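Endoglucanase E-5 (Thermobifida fusca, PDB 2CKS) hydrolyses internal beta-1,4-glucosidic linkages in cellulose, lichenin and cereal beta-glucans, with the chain here forming the family 5 catalytic domain of a longer enzyme. Local coordinates at residues Arg125-Thr130 with Gln161-Ser166; Tyr134-Glu139 with Glu154-Ile159; Asp58-Ser63 with Leu94-Asp99; Val11-Thr16 with Leu224-Val229. All coordinates share one frame; numbering follows the deposited sequence.

Interaction 1 of 4, residues Arg125-Thr130 with Gln161-Ser166; sequences RHASKT and QRDPDS. With NA (sodium ion), chain H.
Ala127 and Asp163 bring two type I turns together, His126-Lys129 and Asp163-Ser166, where helices 112-126 and 145-162 give way to loop; the CA atoms of Ala127 and Asp163 are 4.8 Å apart. A sodium ion joins the turns. From one side it takes two backbone carbonyls, Ala127 O at 2.4 Å and Lys129 O at 2.5 Å from the metal. From the other comes Asp163, whose OD1 binds the sodium at 2.5 Å; its CG is anti to the backbone N (chi1 -172°), which directs the carboxylate at Ala127. Asp165 OD1 is a longer ligand, 2.9 Å from the sodium, in one of two modelled conformers. The methyl of Ala127 packs against backbone, with CB 3.4 Å from Arg162 O. Behind the site Lys129 NZ donates to His126 ND1 almost in the ring plane, and it also forms a salt bridge with Asp87. Asp163 OD2 is held by Tyr134 OH, and Asp165 OD2 pairs with Lys10. Ala127 O and Asp163 OD1 lie only 3.4 Å apart and share the cation, which would offset the repulsion between these oxygens. Ala127, Asp163 and Asp165 also bind zinc here, consistent with a cluster of oxygens that can take either cation.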
loop_
_atom_site.group_PDB
_atom_site.type_symbol
_atom_site.label_atom_id
_atom_site.label_comp_id
_atom_site.label_asym_id
_atom_site.label_seq_id
_atom_site.Cartn_x
_atom_site.Cartn_y
_atom_site.Cartn_z
ATOM N N ARG A 125 1.392 -12.232 -16.276
ATOM C CA ARG A 125 0.583 -11.363 -17.126
ATOM C C ARG A 125 1.185 -9.976 -17.279
ATOM O O ARG A 125 1.166 -9.399 -18.370
ATOM C CB ARG A 125 -0.822 -11.226 -16.546
ATOM C CG ARG A 125 -1.771 -10.375 -17.381
ATOM C CD ARG A 125 -2.271 -11.067 -18.632
ATOM N NE ARG A 125 -3.240 -12.122 -18.332
ATOM C CZ ARG A 125 -4.540 -11.925 -18.079
ATOM N NH1 ARG A 125 -5.072 -10.700 -18.077
ATOM N NH2 ARG A 125 -5.316 -12.970 -17.817
ATOM N N HIS A 126 1.729 -9.452 -16.191
ATOM C CA HIS A 126 2.149 -8.048 -16.138
ATOM C C HIS A 126 3.663 -7.849 -16.094
ATOM O O HIS A 126 4.132 -6.744 -15.829
ATOM C CB HIS A 126 1.476 -7.382 -14.945
ATOM C CG HIS A 126 -0.016 -7.445 -15.008
ATOM N ND1 HIS A 126 -0.766 -6.549 -15.740
ATOM C CD2 HIS A 126 -0.891 -8.336 -14.488
ATOM C CE1 HIS A 126 -2.044 -6.865 -15.636
ATOM N NE2 HIS A 126 -2.148 -7.948 -14.887
ATOM N N ALA A 127 4.422 -8.902 -16.407
ATOM C CA ALA A 127 5.889 -8.839 -16.378
ATOM C C ALA A 127 6.481 -7.705 -17.219
ATOM O O ALA A 127 7.505 -7.135 -16.845
ATOM C CB ALA A 127 6.492 -10.180 -16.815
ATOM N N SER A 128 5.853 -7.374 -18.343
ATOM C CA SER A 128 6.371 -6.324 -19.225
ATOM C C SER A 128 6.143 -4.909 -18.683
ATOM O O SER A 128 6.808 -3.964 -19.113
ATOM C CB SER A 128 5.777 -6.448 -20.635
ATOM O OG SER A 128 4.399 -6.129 -20.648
ATOM N N LYS A 129 5.204 -4.754 -17.756
ATOM C CA LYS A 129 4.976 -3.460 -17.114
ATOM C C LYS A 129 6.144 -3.108 -16.201
ATOM O O LYS A 129 6.802 -4.000 -15.673
ATOM C CB LYS A 129 3.683 -3.481 -16.293
ATOM C CG LYS A 129 2.409 -3.588 -17.127
ATOM C CD LYS A 129 1.173 -3.419 -16.258
ATOM C CE LYS A 129 -0.103 -3.302 -17.074
ATOM N NZ LYS A 129 -0.426 -4.547 -17.822
ATOM N N THR A 130 6.397 -1.818 -16.026
ATOM C CA THR A 130 7.435 -1.345 -15.118
ATOM C C THR A 130 6.872 -0.540 -13.943
ATOM O O THR A 130 7.628 0.020 -13.156
ATOM C CB THR A 130 8.446 -0.479 -15.887
ATOM O OG1 THR A 130 7.773 0.605 -16.538
ATOM C CG2 THR A 130 9.080 -1.270 -17.026
ATOM N N GLN A 161 10.721 -15.336 -10.627
ATOM C CA GLN A 161 10.864 -16.277 -11.727
ATOM C C GLN A 161 10.196 -15.737 -12.986
ATOM O O GLN A 161 10.656 -15.984 -14.099
ATOM C CB GLN A 161 10.243 -17.620 -11.339
ATOM C CG GLN A 161 10.207 -18.659 -12.452
ATOM C CD GLN A 161 9.619 -19.962 -11.989
ATOM O OE1 GLN A 161 9.822 -20.367 -10.842
ATOM N NE2 GLN A 161 8.882 -20.627 -12.872
ATOM N N ARG A 162 9.104 -15.012 -12.791
ATOM C CA ARG A 162 8.277 -14.510 -13.883
ATOM C C ARG A 162 8.494 -13.032 -14.193
ATOM O O ARG A 162 8.318 -12.583 -15.329
ATOM C CB ARG A 162 6.816 -14.735 -13.515
ATOM C CG ARG A 162 6.460 -16.186 -13.455
ATOM C CD ARG A 162 5.299 -16.522 -12.566
ATOM N NE ARG A 162 5.001 -17.941 -12.703
ATOM C CZ ARG A 162 5.503 -18.914 -11.947
ATOM N NH1 ARG A 162 6.340 -18.664 -10.950
ATOM N NH2 ARG A 162 5.161 -20.172 -12.202
ATOM N N ASP A 163 8.912 -12.281 -13.181
ATOM C CA ASP A 163 9.028 -10.841 -13.283
ATOM C C ASP A 163 10.209 -10.452 -12.395
ATOM O O ASP A 163 10.027 -10.034 -11.263
ATOM C CB ASP A 163 7.718 -10.216 -12.811
ATOM C CG ASP A 163 7.643 -8.737 -13.053
ATOM O OD1 ASP A 163 8.478 -8.183 -13.807
ATOM O OD2 ASP A 163 6.736 -8.043 -12.536
ATOM N N PRO A 164 11.426 -10.643 -12.899
ATOM C CA PRO A 164 12.622 -10.460 -12.069
ATOM C C PRO A 164 12.901 -9.032 -11.595
ATOM O O PRO A 164 13.590 -8.859 -10.592
ATOM C CB PRO A 164 13.757 -10.951 -12.980
ATOM C CG PRO A 164 13.229 -10.784 -14.352
ATOM C CD PRO A 164 11.766 -11.084 -14.264
ATOM N N ASP A 165 12.437 -8.032 -12.337
ATOM C CA ASP A 165 12.872 -6.637 -12.137
ATOM C C ASP A 165 11.850 -5.742 -11.436
ATOM O O ASP A 165 11.826 -4.520 -11.630
ATOM C CB ASP A 165 13.244 -6.011 -13.479
ATOM C CG ASP A 165 12.092 -6.012 -14.479
ATOM O OD1 ASP A 165 10.997 -6.548 -14.187
ATOM O OD2 ASP A 165 12.202 -5.502 -15.611
ATOM N N SER A 166 10.992 -6.361 -10.632
ATOM C CA SER A 166 9.908 -5.658 -9.952
ATOM C C SER A 166 10.203 -5.525 -8.466
ATOM O O SER A 166 10.936 -6.334 -7.880
ATOM C CB SER A 166 8.586 -6.397 -10.146
ATOM O OG SER A 166 8.656 -7.709 -9.618
HETATM NA NA NA H . 8.294 -5.930 -14.924
HETATM O O HOH W 1 5.731 -6.067 -13.711
HETATM O O HOH W 2 9.982 -5.352 -16.535
HETATM O O HOH W 3 9.094 -4.007 -13.163
HETATM O O HOH W 4 8.832 -5.407 -13.314
#

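Interaction 2 of 4, residues Tyr134-Glu139 with Glu154-Ile159; sequences YEIANE and EVIPVI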
loop_
_atom_site.group_PDB
_atom_site.type_symbol
_atom_site.label_atom_id
_atom_site.label_comp_id
_atom_site.label_asym_id
_atom_site.label_seq_id
_atom_site.Cartn_x
_atom_site.Cartn_y
_atom_site.Cartn_z
ATOM N N TYR A 134 4.615 -5.303 -5.885
ATOM C CA TYR A 134 3.890 -6.431 -5.295
ATOM C C TYR A 134 3.992 -6.397 -3.785
ATOM O O TYR A 134 5.087 -6.452 -3.247
ATOM C CB TYR A 134 4.481 -7.749 -5.805
ATOM C CG TYR A 134 4.376 -7.909 -7.294
ATOM C CD1 TYR A 134 3.292 -8.533 -7.854
ATOM C CD2 TYR A 134 5.348 -7.408 -8.144
ATOM C CE1 TYR A 134 3.179 -8.681 -9.217
ATOM C CE2 TYR A 134 5.233 -7.553 -9.517
ATOM C CZ TYR A 134 4.147 -8.191 -10.041
ATOM O OH TYR A 134 4.024 -8.331 -11.405
ATOM N N GLU A 135 2.859 -6.303 -3.104
ATOM C CA GLU A 135 2.817 -6.279 -1.645
ATOM C C GLU A 135 2.300 -7.640 -1.182
ATOM O O GLU A 135 1.116 -7.925 -1.281
ATOM C CB GLU A 135 1.917 -5.144 -1.152
ATOM C CG GLU A 135 1.815 -5.044 0.368
ATOM C CD GLU A 135 1.061 -3.816 0.843
ATOM O OE1 GLU A 135 1.060 -3.569 2.068
ATOM O OE2 GLU A 135 0.483 -3.089 -0.001
ATOM N N ILE A 136 3.196 -8.473 -0.667
ATOM C CA ILE A 136 2.906 -9.909 -0.520
ATOM C C ILE A 136 2.200 -10.330 0.780
ATOM O O ILE A 136 1.741 -11.466 0.882
ATOM C CB ILE A 136 4.184 -10.746 -0.728
ATOM C CG1 ILE A 136 5.260 -10.360 0.292
ATOM C CG2 ILE A 136 4.674 -10.597 -2.165
ATOM C CD1 ILE A 136 6.417 -11.327 0.346
ATOM N N ALA A 137 2.081 -9.418 1.744
ATOM C CA ALA A 137 1.399 -9.703 3.007
ATOM C C ALA A 137 1.108 -8.412 3.771
ATOM O O ALA A 137 1.913 -7.971 4.588
ATOM C CB ALA A 137 2.251 -10.643 3.864
ATOM N N ASN A 138 -0.046 -7.820 3.489
ATOM C CA ASN A 138 -0.480 -6.544 4.081
ATOM C C ASN A 138 -0.088 -6.321 5.550
ATOM O O ASN A 138 0.753 -5.458 5.846
ATOM C CB ASN A 138 -2.001 -6.426 3.906
ATOM C CG ASN A 138 -2.627 -5.359 4.774
ATOM O OD1 ASN A 138 -2.206 -4.205 4.757
ATOM N ND2 ASN A 138 -3.633 -5.749 5.567
ATOM N N GLU A 139 -0.699 -7.084 6.459
ATOM C CA GLU A 139 -0.540 -6.869 7.903
ATOM C C GLU A 139 -0.356 -8.174 8.682
ATOM O O GLU A 139 -1.278 -8.652 9.337
ATOM C CB GLU A 139 -1.718 -6.054 8.462
ATOM C CG GLU A 139 -1.603 -4.566 8.162
ATOM C CD GLU A 139 -2.551 -3.692 8.968
ATOM O OE1 GLU A 139 -3.447 -4.245 9.652
ATOM O OE2 GLU A 139 -2.403 -2.438 8.916
ATOM N N GLU A 154 9.574 -17.707 0.535
ATOM C CA GLU A 154 8.771 -18.676 -0.223
ATOM C C GLU A 154 8.028 -18.031 -1.407
ATOM O O GLU A 154 7.889 -18.642 -2.460
ATOM C CB GLU A 154 7.767 -19.397 0.703
ATOM C CG GLU A 154 8.424 -20.279 1.758
ATOM C CD GLU A 154 7.463 -20.847 2.791
ATOM O OE1 GLU A 154 7.028 -20.124 3.703
ATOM O OE2 GLU A 154 7.144 -22.029 2.694
ATOM N N VAL A 155 7.553 -16.795 -1.243
ATOM C CA VAL A 155 6.741 -16.139 -2.272
ATOM C C VAL A 155 7.594 -15.379 -3.281
ATOM O O VAL A 155 7.292 -15.375 -4.467
ATOM C CB VAL A 155 5.711 -15.169 -1.641
ATOM C CG1 VAL A 155 4.900 -14.442 -2.710
ATOM C CG2 VAL A 155 4.791 -15.930 -0.725
ATOM N N ILE A 156 8.654 -14.736 -2.809
ATOM C CA ILE A 156 9.484 -13.892 -3.671
ATOM C C ILE A 156 9.975 -14.627 -4.925
ATOM O O ILE A 156 9.859 -14.081 -6.013
ATOM C CB ILE A 156 10.639 -13.213 -2.869
ATOM C CG1 ILE A 156 10.064 -12.090 -2.004
ATOM C CG2 ILE A 156 11.714 -12.629 -3.798
ATOM C CD1 ILE A 156 10.987 -11.625 -0.921
ATOM N N PRO A 157 10.521 -15.837 -4.805
ATOM C CA PRO A 157 10.984 -16.564 -5.995
ATOM C C PRO A 157 9.890 -16.881 -7.010
ATOM O O PRO A 157 10.194 -16.958 -8.194
ATOM C CB PRO A 157 11.564 -17.863 -5.422
ATOM C CG PRO A 157 11.772 -17.624 -4.019
ATOM C CD PRO A 157 10.817 -16.581 -3.571
ATOM N N VAL A 158 8.651 -17.065 -6.564
ATOM C CA VAL A 158 7.539 -17.299 -7.478
ATOM C C VAL A 158 7.338 -16.068 -8.362
ATOM O O VAL A 158 7.178 -16.177 -9.567
ATOM C CB VAL A 158 6.238 -17.629 -6.715
ATOM C CG1 VAL A 158 5.059 -17.705 -7.668
ATOM C CG2 VAL A 158 6.404 -18.928 -5.938
ATOM N N ILE A 159 7.374 -14.888 -7.756
ATOM C CA ILE A 159 7.271 -13.641 -8.513
ATOM C C ILE A 159 8.492 -13.400 -9.400
ATOM O O ILE A 159 8.347 -13.082 -10.580
ATOM C CB ILE A 159 7.059 -12.451 -7.548
ATOM C CG1 ILE A 159 5.688 -12.567 -6.880
ATOM C CG2 ILE A 159 7.176 -11.127 -8.278
ATOM C CD1 ILE A 159 5.508 -11.688 -5.692
#
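Ile136 CG2 touches two side chains of helix 145-162: it lies 3.8 Å from Ile159 CD1 and 3.9 Å from Val155 CG1. Its partners are one helical turn apart, so the methyl sits against the ridge they form. The same CD1 of Ile159 reaches back to Tyr134, 4.1 Å from its CB, while the other branch of Ile159 lies over the tyrosine ring. There CG2 makes a CH-pi contact, 4.3 Å from the ring centroid and 14° off the normal, displaced toward the CD2 rim. A further, looser touch joins Ile136 CD1 to Ile156 CG1 at 4.4 Å.

In Ile136, CG1 stands between the backbone N and the carbonyl carbon (chi1 60°), which turns CG2 to Ile159 and Val155 and sends CD1 toward Ile156. The helix is kinked at Pro157-Val158, whose N atoms lack the regular bond to the preceding turn; proline has no N-H to give, and the bonds from Val158 N and Ile159 N to Val155 O are weak.

All five touching residues are buried. The layer belongs to the beta-alpha-beta unit of strand 132-135, helix 145-162 and strand 168-170; Phe119 and Ile122 of helix 112-126 flank Tyr134, Leu112 meets Val155, and Ile199 of strand 199-206 packs on Ile156.

Interaction 3 of 4, residues Asp58-Ser63 with Leu94-Asp99; sequences DIIRLS and LYVIVD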
loop_
_atom_site.group_PDB
_atom_site.type_symbol
_atom_site.label_atom_id
_atom_site.label_comp_id
_atom_site.label_asym_id
_atom_site.label_seq_id
_atom_site.Cartn_x
_atom_site.Cartn_y
_atom_site.Cartn_z
ATOM N N ASP A 58 0.383 9.694 -7.505
ATOM C CA ASP A 58 1.420 8.957 -8.232
ATOM C C ASP A 58 1.136 7.463 -8.343
ATOM O O ASP A 58 1.640 6.785 -9.234
ATOM C CB ASP A 58 2.757 9.073 -7.504
ATOM C CG ASP A 58 3.253 10.481 -7.400
ATOM O OD1 ASP A 58 3.295 11.157 -8.449
ATOM O OD2 ASP A 58 3.627 10.995 -6.315
ATOM N N ILE A 59 0.349 6.954 -7.401
ATOM C CA ILE A 59 0.276 5.524 -7.148
ATOM C C ILE A 59 -1.071 5.181 -6.511
ATOM O O ILE A 59 -1.657 5.990 -5.774
ATOM C CB ILE A 59 1.482 5.137 -6.243
ATOM C CG1 ILE A 59 1.601 3.631 -6.021
ATOM C CG2 ILE A 59 1.432 5.853 -4.911
ATOM C CD1 ILE A 59 3.002 3.226 -5.560
ATOM N N ILE A 60 -1.560 3.991 -6.828
ATOM C CA ILE A 60 -2.772 3.439 -6.236
ATOM C C ILE A 60 -2.436 2.048 -5.724
ATOM O O ILE A 60 -1.795 1.253 -6.413
ATOM C CB ILE A 60 -3.949 3.393 -7.250
ATOM C CG1 ILE A 60 -5.234 2.905 -6.558
ATOM C CG2 ILE A 60 -3.638 2.526 -8.452
ATOM C CD1 ILE A 60 -6.475 3.077 -7.369
ATOM N N ARG A 61 -2.864 1.768 -4.507
ATOM C CA ARG A 61 -2.746 0.440 -3.941
ATOM C C ARG A 61 -4.094 -0.255 -4.062
ATOM O O ARG A 61 -5.118 0.263 -3.599
ATOM C CB ARG A 61 -2.313 0.559 -2.497
ATOM C CG ARG A 61 -2.284 -0.724 -1.702
ATOM C CD ARG A 61 -1.953 -0.368 -0.309
ATOM N NE ARG A 61 -1.656 -1.429 0.629
ATOM C CZ ARG A 61 -2.326 -1.636 1.759
ATOM N NH1 ARG A 61 -3.431 -0.966 2.066
ATOM N NH2 ARG A 61 -1.894 -2.553 2.589
ATOM N N LEU A 62 -4.088 -1.417 -4.709
ATOM C CA LEU A 62 -5.284 -2.218 -4.913
ATOM C C LEU A 62 -5.385 -3.276 -3.819
ATOM O O LEU A 62 -4.657 -4.268 -3.834
ATOM C CB LEU A 62 -5.228 -2.873 -6.295
ATOM C CG LEU A 62 -5.029 -1.914 -7.471
ATOM C CD1 LEU A 62 -4.815 -2.698 -8.759
ATOM C CD2 LEU A 62 -6.197 -0.963 -7.611
ATOM N N SER A 63 -6.275 -3.056 -2.858
ATOM C CA SER A 63 -6.339 -3.876 -1.664
ATOM C C SER A 63 -7.340 -4.997 -1.860
ATOM O O SER A 63 -8.541 -4.760 -1.956
ATOM C CB SER A 63 -6.704 -3.032 -0.443
ATOM O OG SER A 63 -5.662 -2.108 -0.159
ATOM N N LEU A 94 -0.576 5.750 -13.494
ATOM C CA LEU A 94 -0.302 5.481 -12.084
ATOM C C LEU A 94 0.551 4.246 -11.859
ATOM O O LEU A 94 0.391 3.235 -12.546
ATOM C CB LEU A 94 -1.606 5.264 -11.328
ATOM C CG LEU A 94 -2.623 6.394 -11.361
ATOM C CD1 LEU A 94 -3.931 5.921 -10.721
ATOM C CD2 LEU A 94 -2.051 7.601 -10.663
ATOM N N TYR A 95 1.433 4.327 -10.873
ATOM C CA TYR A 95 2.026 3.134 -10.291
ATOM C C TYR A 95 0.940 2.374 -9.564
ATOM O O TYR A 95 -0.059 2.950 -9.134
ATOM C CB TYR A 95 3.185 3.490 -9.354
ATOM C CG TYR A 95 4.337 4.033 -10.152
ATOM C CD1 TYR A 95 4.475 5.395 -10.390
ATOM C CD2 TYR A 95 5.261 3.178 -10.720
ATOM C CE1 TYR A 95 5.514 5.882 -11.161
ATOM C CE2 TYR A 95 6.290 3.659 -11.499
ATOM C CZ TYR A 95 6.422 5.000 -11.706
ATOM O OH TYR A 95 7.438 5.501 -12.490
ATOM N N VAL A 96 1.118 1.068 -9.461
ATOM C CA VAL A 96 0.125 0.217 -8.828
ATOM C C VAL A 96 0.797 -0.689 -7.830
ATOM O O VAL A 96 1.799 -1.323 -8.160
ATOM C CB VAL A 96 -0.579 -0.674 -9.842
ATOM C CG1 VAL A 96 -1.663 -1.501 -9.145
ATOM C CG2 VAL A 96 -1.183 0.156 -10.919
ATOM N N ILE A 97 0.257 -0.748 -6.617
ATOM C CA ILE A 97 0.656 -1.764 -5.657
ATOM C C ILE A 97 -0.420 -2.826 -5.619
ATOM O O ILE A 97 -1.580 -2.522 -5.363
ATOM C CB ILE A 97 0.818 -1.173 -4.259
ATOM C CG1 ILE A 97 1.864 -0.068 -4.283
ATOM C CG2 ILE A 97 1.168 -2.282 -3.261
ATOM C CD1 ILE A 97 2.003 0.672 -2.982
ATOM N N VAL A 98 -0.034 -4.072 -5.873
ATOM C CA VAL A 98 -0.946 -5.198 -5.771
ATOM C C VAL A 98 -0.845 -5.717 -4.349
ATOM O O VAL A 98 0.184 -6.273 -3.958
ATOM C CB VAL A 98 -0.581 -6.287 -6.772
ATOM C CG1 VAL A 98 -1.510 -7.497 -6.636
ATOM C CG2 VAL A 98 -0.611 -5.711 -8.193
ATOM N N ASP A 99 -1.907 -5.504 -3.581
ATOM C CA ASP A 99 -1.912 -5.757 -2.146
ATOM C C ASP A 99 -2.684 -7.032 -1.806
ATOM O O ASP A 99 -3.907 -7.086 -1.863
ATOM C CB ASP A 99 -2.475 -4.543 -1.408
ATOM C CG ASP A 99 -2.851 -4.836 0.024
ATOM O OD1 ASP A 99 -3.766 -4.153 0.528
ATOM O OD2 ASP A 99 -2.289 -5.704 0.727
#
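Arg61 presents one face of its guanidinium to Asp99, whose OD1 sits 3.1 Å above the plane, over its centre. The carboxylate is stacked on it with the two planes 11° apart, so the Arg61 NH2 to Asp99 OD1 salt bridge of 3.2 Å is electrostatic and uses no N-H. The N-H groups point to other partners instead: NE to Glu135, NH1 to Glu231 and Ser32, NH2 to Asn138. An extended Arg61 chain, leaving the backbone with CG trans to N (chi1 174°), carries the guanidinium over the Asp99 carboxylate. Asp99 OD1 is also gripped by Ser63 OG, which donates to its anti lone pair at 2.9 Å, and by His101 ND1. The other flat group, the Tyr95 ring, receives Asp58 O at its edge, 3.4 Å from CD1.

Strands 59-63 and 95-99 run parallel, their axes 4.6 Å apart. Five backbone bonds join them, from Tyr95 N to Asp58 O up to Asp99 N to Leu62 O; the Leu62 N to Ile97 O bond is the shortest, 2.8 Å. Ile59 and Ile97 meet through CD1 and CG1 on the same face as Arg61. On the opposite face Leu62 CD1 presses tightly on Val96 CG1, at 3.4 Å, against helix 75-90. Strand 59-65, helix 75-90 and strand 95-101 form a beta-alpha-beta unit of the TIM barrel, with Arg61 beside Glu231, the probable nucleophile of this family 5 glycoside hydrolase.

Interaction 4 of 4, residues Val11-Thr16 with Leu224-Val229; sequences VQVCGT and LFPVFV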
loop_
_atom_site.group_PDB
_atom_site.type_symbol
_atom_site.label_atom_id
_atom_site.label_comp_id
_atom_site.label_asym_id
_atom_site.label_seq_id
_atom_site.Cartn_x
_atom_site.Cartn_y
_atom_site.Cartn_z
ATOM N N VAL A 11 10.866 2.156 -11.658
ATOM C CA VAL A 11 11.400 2.440 -10.339
ATOM C C VAL A 11 12.100 1.188 -9.791
ATOM O O VAL A 11 11.723 0.062 -10.102
ATOM C CB VAL A 11 10.319 2.970 -9.373
ATOM C CG1 VAL A 11 9.774 4.332 -9.844
ATOM C CG2 VAL A 11 9.195 1.976 -9.183
ATOM N N GLN A 12 13.170 1.397 -9.028
ATOM C CA GLN A 12 13.943 0.310 -8.416
ATOM C C GLN A 12 14.507 0.812 -7.104
ATOM O O GLN A 12 14.725 1.994 -6.949
ATOM C CB GLN A 12 15.127 -0.093 -9.305
ATOM C CG GLN A 12 14.782 -0.616 -10.680
ATOM C CD GLN A 12 14.418 -2.085 -10.681
ATOM O OE1 GLN A 12 15.299 -2.950 -10.853
ATOM N NE2 GLN A 12 13.126 -2.383 -10.516
ATOM N N VAL A 13 14.784 -0.086 -6.168
ATOM C CA VAL A 13 15.476 0.298 -4.955
ATOM C C VAL A 13 16.922 0.675 -5.298
ATOM O O VAL A 13 17.586 -0.002 -6.087
ATOM C CB VAL A 13 15.453 -0.824 -3.921
ATOM C CG1 VAL A 13 16.408 -0.531 -2.771
ATOM C CG2 VAL A 13 14.036 -1.019 -3.411
ATOM N N CYS A 14 17.358 1.776 -4.698
ATOM C CA CYS A 14 18.738 2.253 -4.726
ATOM C C CYS A 14 19.176 2.456 -3.287
ATOM O O CYS A 14 18.646 3.332 -2.593
ATOM C CB CYS A 14 18.807 3.598 -5.442
ATOM S SG CYS A 14 17.646 4.835 -4.788
ATOM N N GLY A 15 20.124 1.654 -2.816
ATOM C CA GLY A 15 20.560 1.790 -1.441
ATOM C C GLY A 15 19.374 1.554 -0.520
ATOM O O GLY A 15 18.795 0.472 -0.531
ATOM N N THR A 16 18.997 2.571 0.254
ATOM C CA THR A 16 17.879 2.470 1.196
ATOM C C THR A 16 16.623 3.210 0.754
ATOM O O THR A 16 15.744 3.441 1.563
ATOM C CB THR A 16 18.290 3.038 2.572
ATOM O OG1 THR A 16 18.632 4.423 2.437
ATOM C CG2 THR A 16 19.549 2.372 3.087
ATOM N N LEU A 224 17.987 2.218 7.719
ATOM C CA LEU A 224 18.482 0.839 7.593
ATOM C C LEU A 224 18.063 0.118 6.309
ATOM O O LEU A 224 18.779 -0.749 5.827
ATOM C CB LEU A 224 17.997 0.005 8.785
ATOM C CG LEU A 224 18.232 0.590 10.187
ATOM C CD1 LEU A 224 17.408 -0.112 11.238
ATOM C CD2 LEU A 224 19.699 0.526 10.533
ATOM N N PHE A 225 16.886 0.449 5.795
ATOM C CA PHE A 225 16.322 -0.258 4.642
ATOM C C PHE A 225 15.193 0.574 4.037
ATOM O O PHE A 225 14.734 1.521 4.672
ATOM C CB PHE A 225 15.816 -1.652 5.034
ATOM C CG PHE A 225 15.002 -1.681 6.299
ATOM C CD1 PHE A 225 13.674 -1.280 6.306
ATOM C CD2 PHE A 225 15.564 -2.146 7.490
ATOM C CE1 PHE A 225 12.923 -1.320 7.474
ATOM C CE2 PHE A 225 14.822 -2.177 8.658
ATOM C CZ PHE A 225 13.495 -1.777 8.650
ATOM N N PRO A 226 14.755 0.256 2.820
ATOM C CA PRO A 226 13.675 1.027 2.195
ATOM C C PRO A 226 12.337 0.718 2.828
ATOM O O PRO A 226 12.029 -0.448 3.064
ATOM C CB PRO A 226 13.710 0.566 0.730
ATOM C CG PRO A 226 14.991 -0.198 0.589
ATOM C CD PRO A 226 15.226 -0.818 1.928
ATOM N N VAL A 227 11.581 1.765 3.126
ATOM C CA VAL A 227 10.260 1.647 3.722
ATOM C C VAL A 227 9.233 2.268 2.774
ATOM O O VAL A 227 9.490 3.307 2.167
ATOM C CB VAL A 227 10.192 2.366 5.087
ATOM C CG1 VAL A 227 8.774 2.373 5.625
ATOM C CG2 VAL A 227 11.127 1.715 6.079
ATOM N N PHE A 228 8.085 1.618 2.634
ATOM C CA PHE A 228 6.937 2.222 1.976
ATOM C C PHE A 228 5.757 2.175 2.931
ATOM O O PHE A 228 5.443 1.128 3.494
ATOM C CB PHE A 228 6.587 1.496 0.675
ATOM C CG PHE A 228 5.732 2.324 -0.245
ATOM C CD1 PHE A 228 6.286 2.957 -1.356
ATOM C CD2 PHE A 228 4.382 2.498 0.014
ATOM C CE1 PHE A 228 5.497 3.754 -2.179
ATOM C CE2 PHE A 228 3.591 3.300 -0.818
ATOM C CZ PHE A 228 4.158 3.917 -1.911
ATOM N N VAL A 229 5.099 3.311 3.116
ATOM C CA VAL A 229 3.940 3.361 3.978
ATOM C C VAL A 229 2.709 2.993 3.138
ATOM O O VAL A 229 2.054 3.850 2.566
ATOM C CB VAL A 229 3.826 4.729 4.680
ATOM C CG1 VAL A 229 2.511 4.853 5.428
ATOM C CG2 VAL A 229 5.008 4.899 5.638
HETATM O O HOH W 5 12.772 4.491 2.093
#
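Pro226 is the packed centre of this contact, its ring lying against Val13 and the turn after it. The valine crosses it at about a right angle and touches with CG1, 3.7 Å from Pro226 CG; CG1 lies opposite the backbone N across the CA-CB bond (chi1 169°), which brings that branch to the proline, while CG2 stays 4.2 Å from the same carbon. Thr16 closes on the ring through its backbone: Pro226 CA meets Thr16 O at 3.2 Å in a CA-H...O contact bent to 130° at the hydrogen, and Pro226 CB lies 3.6 Å from that same oxygen. Met200 of strand 199-206 packs on both Val13 and Pro226. On the side leading into strand 227-233 a water links the two backbones, accepting from Val227 N at 3.1 Å and probably donating to Thr16 O at 3.2 Å.

Val13 and Thr16 belong to the N-terminal hairpin of strands 12-14 and 17-19, tied by the Cys14-Cys19 disulfide, whereas Pro226 leads into strand 227-233 of the TIM barrel. The hairpin therefore lies against the end of the barrel where its strands begin, away from the catalytic end.

Toward solvent the contact thins out. Thr16 CG2 comes no nearer than 4.2 Å to Leu224 C, and the exposed Leu224 side chain starts off away from the hairpin. Gly15, with positive phi (60°), makes the exposed bend of the turn.

In the fold
Interactions 1 and 2 share helix 145-162 and meet through the Asp163-Tyr134 pair, which ties the metal site to barrel strand 132-135. Interactions 2 and 3, with centres about 15 Å apart, lie on neighbouring strands and converge on Arg61, with Glu135 OE2 2.8 Å from its NE. Arg61 is about 3 Å from Glu231 and about 6 Å from Glu139, the probable nucleophile and proton donor, measured between side chains. Interaction 4 borders interaction 3 inside the barrel, Phe228 CE2 being 3.8 Å from Ile97 CD1. It also touches interaction 1, where Asp165 O and Gln12 NE2, 2.7 Å apart, probably form a hydrogen bond. Interactions 1 and 4 lie away from the catalytic pair.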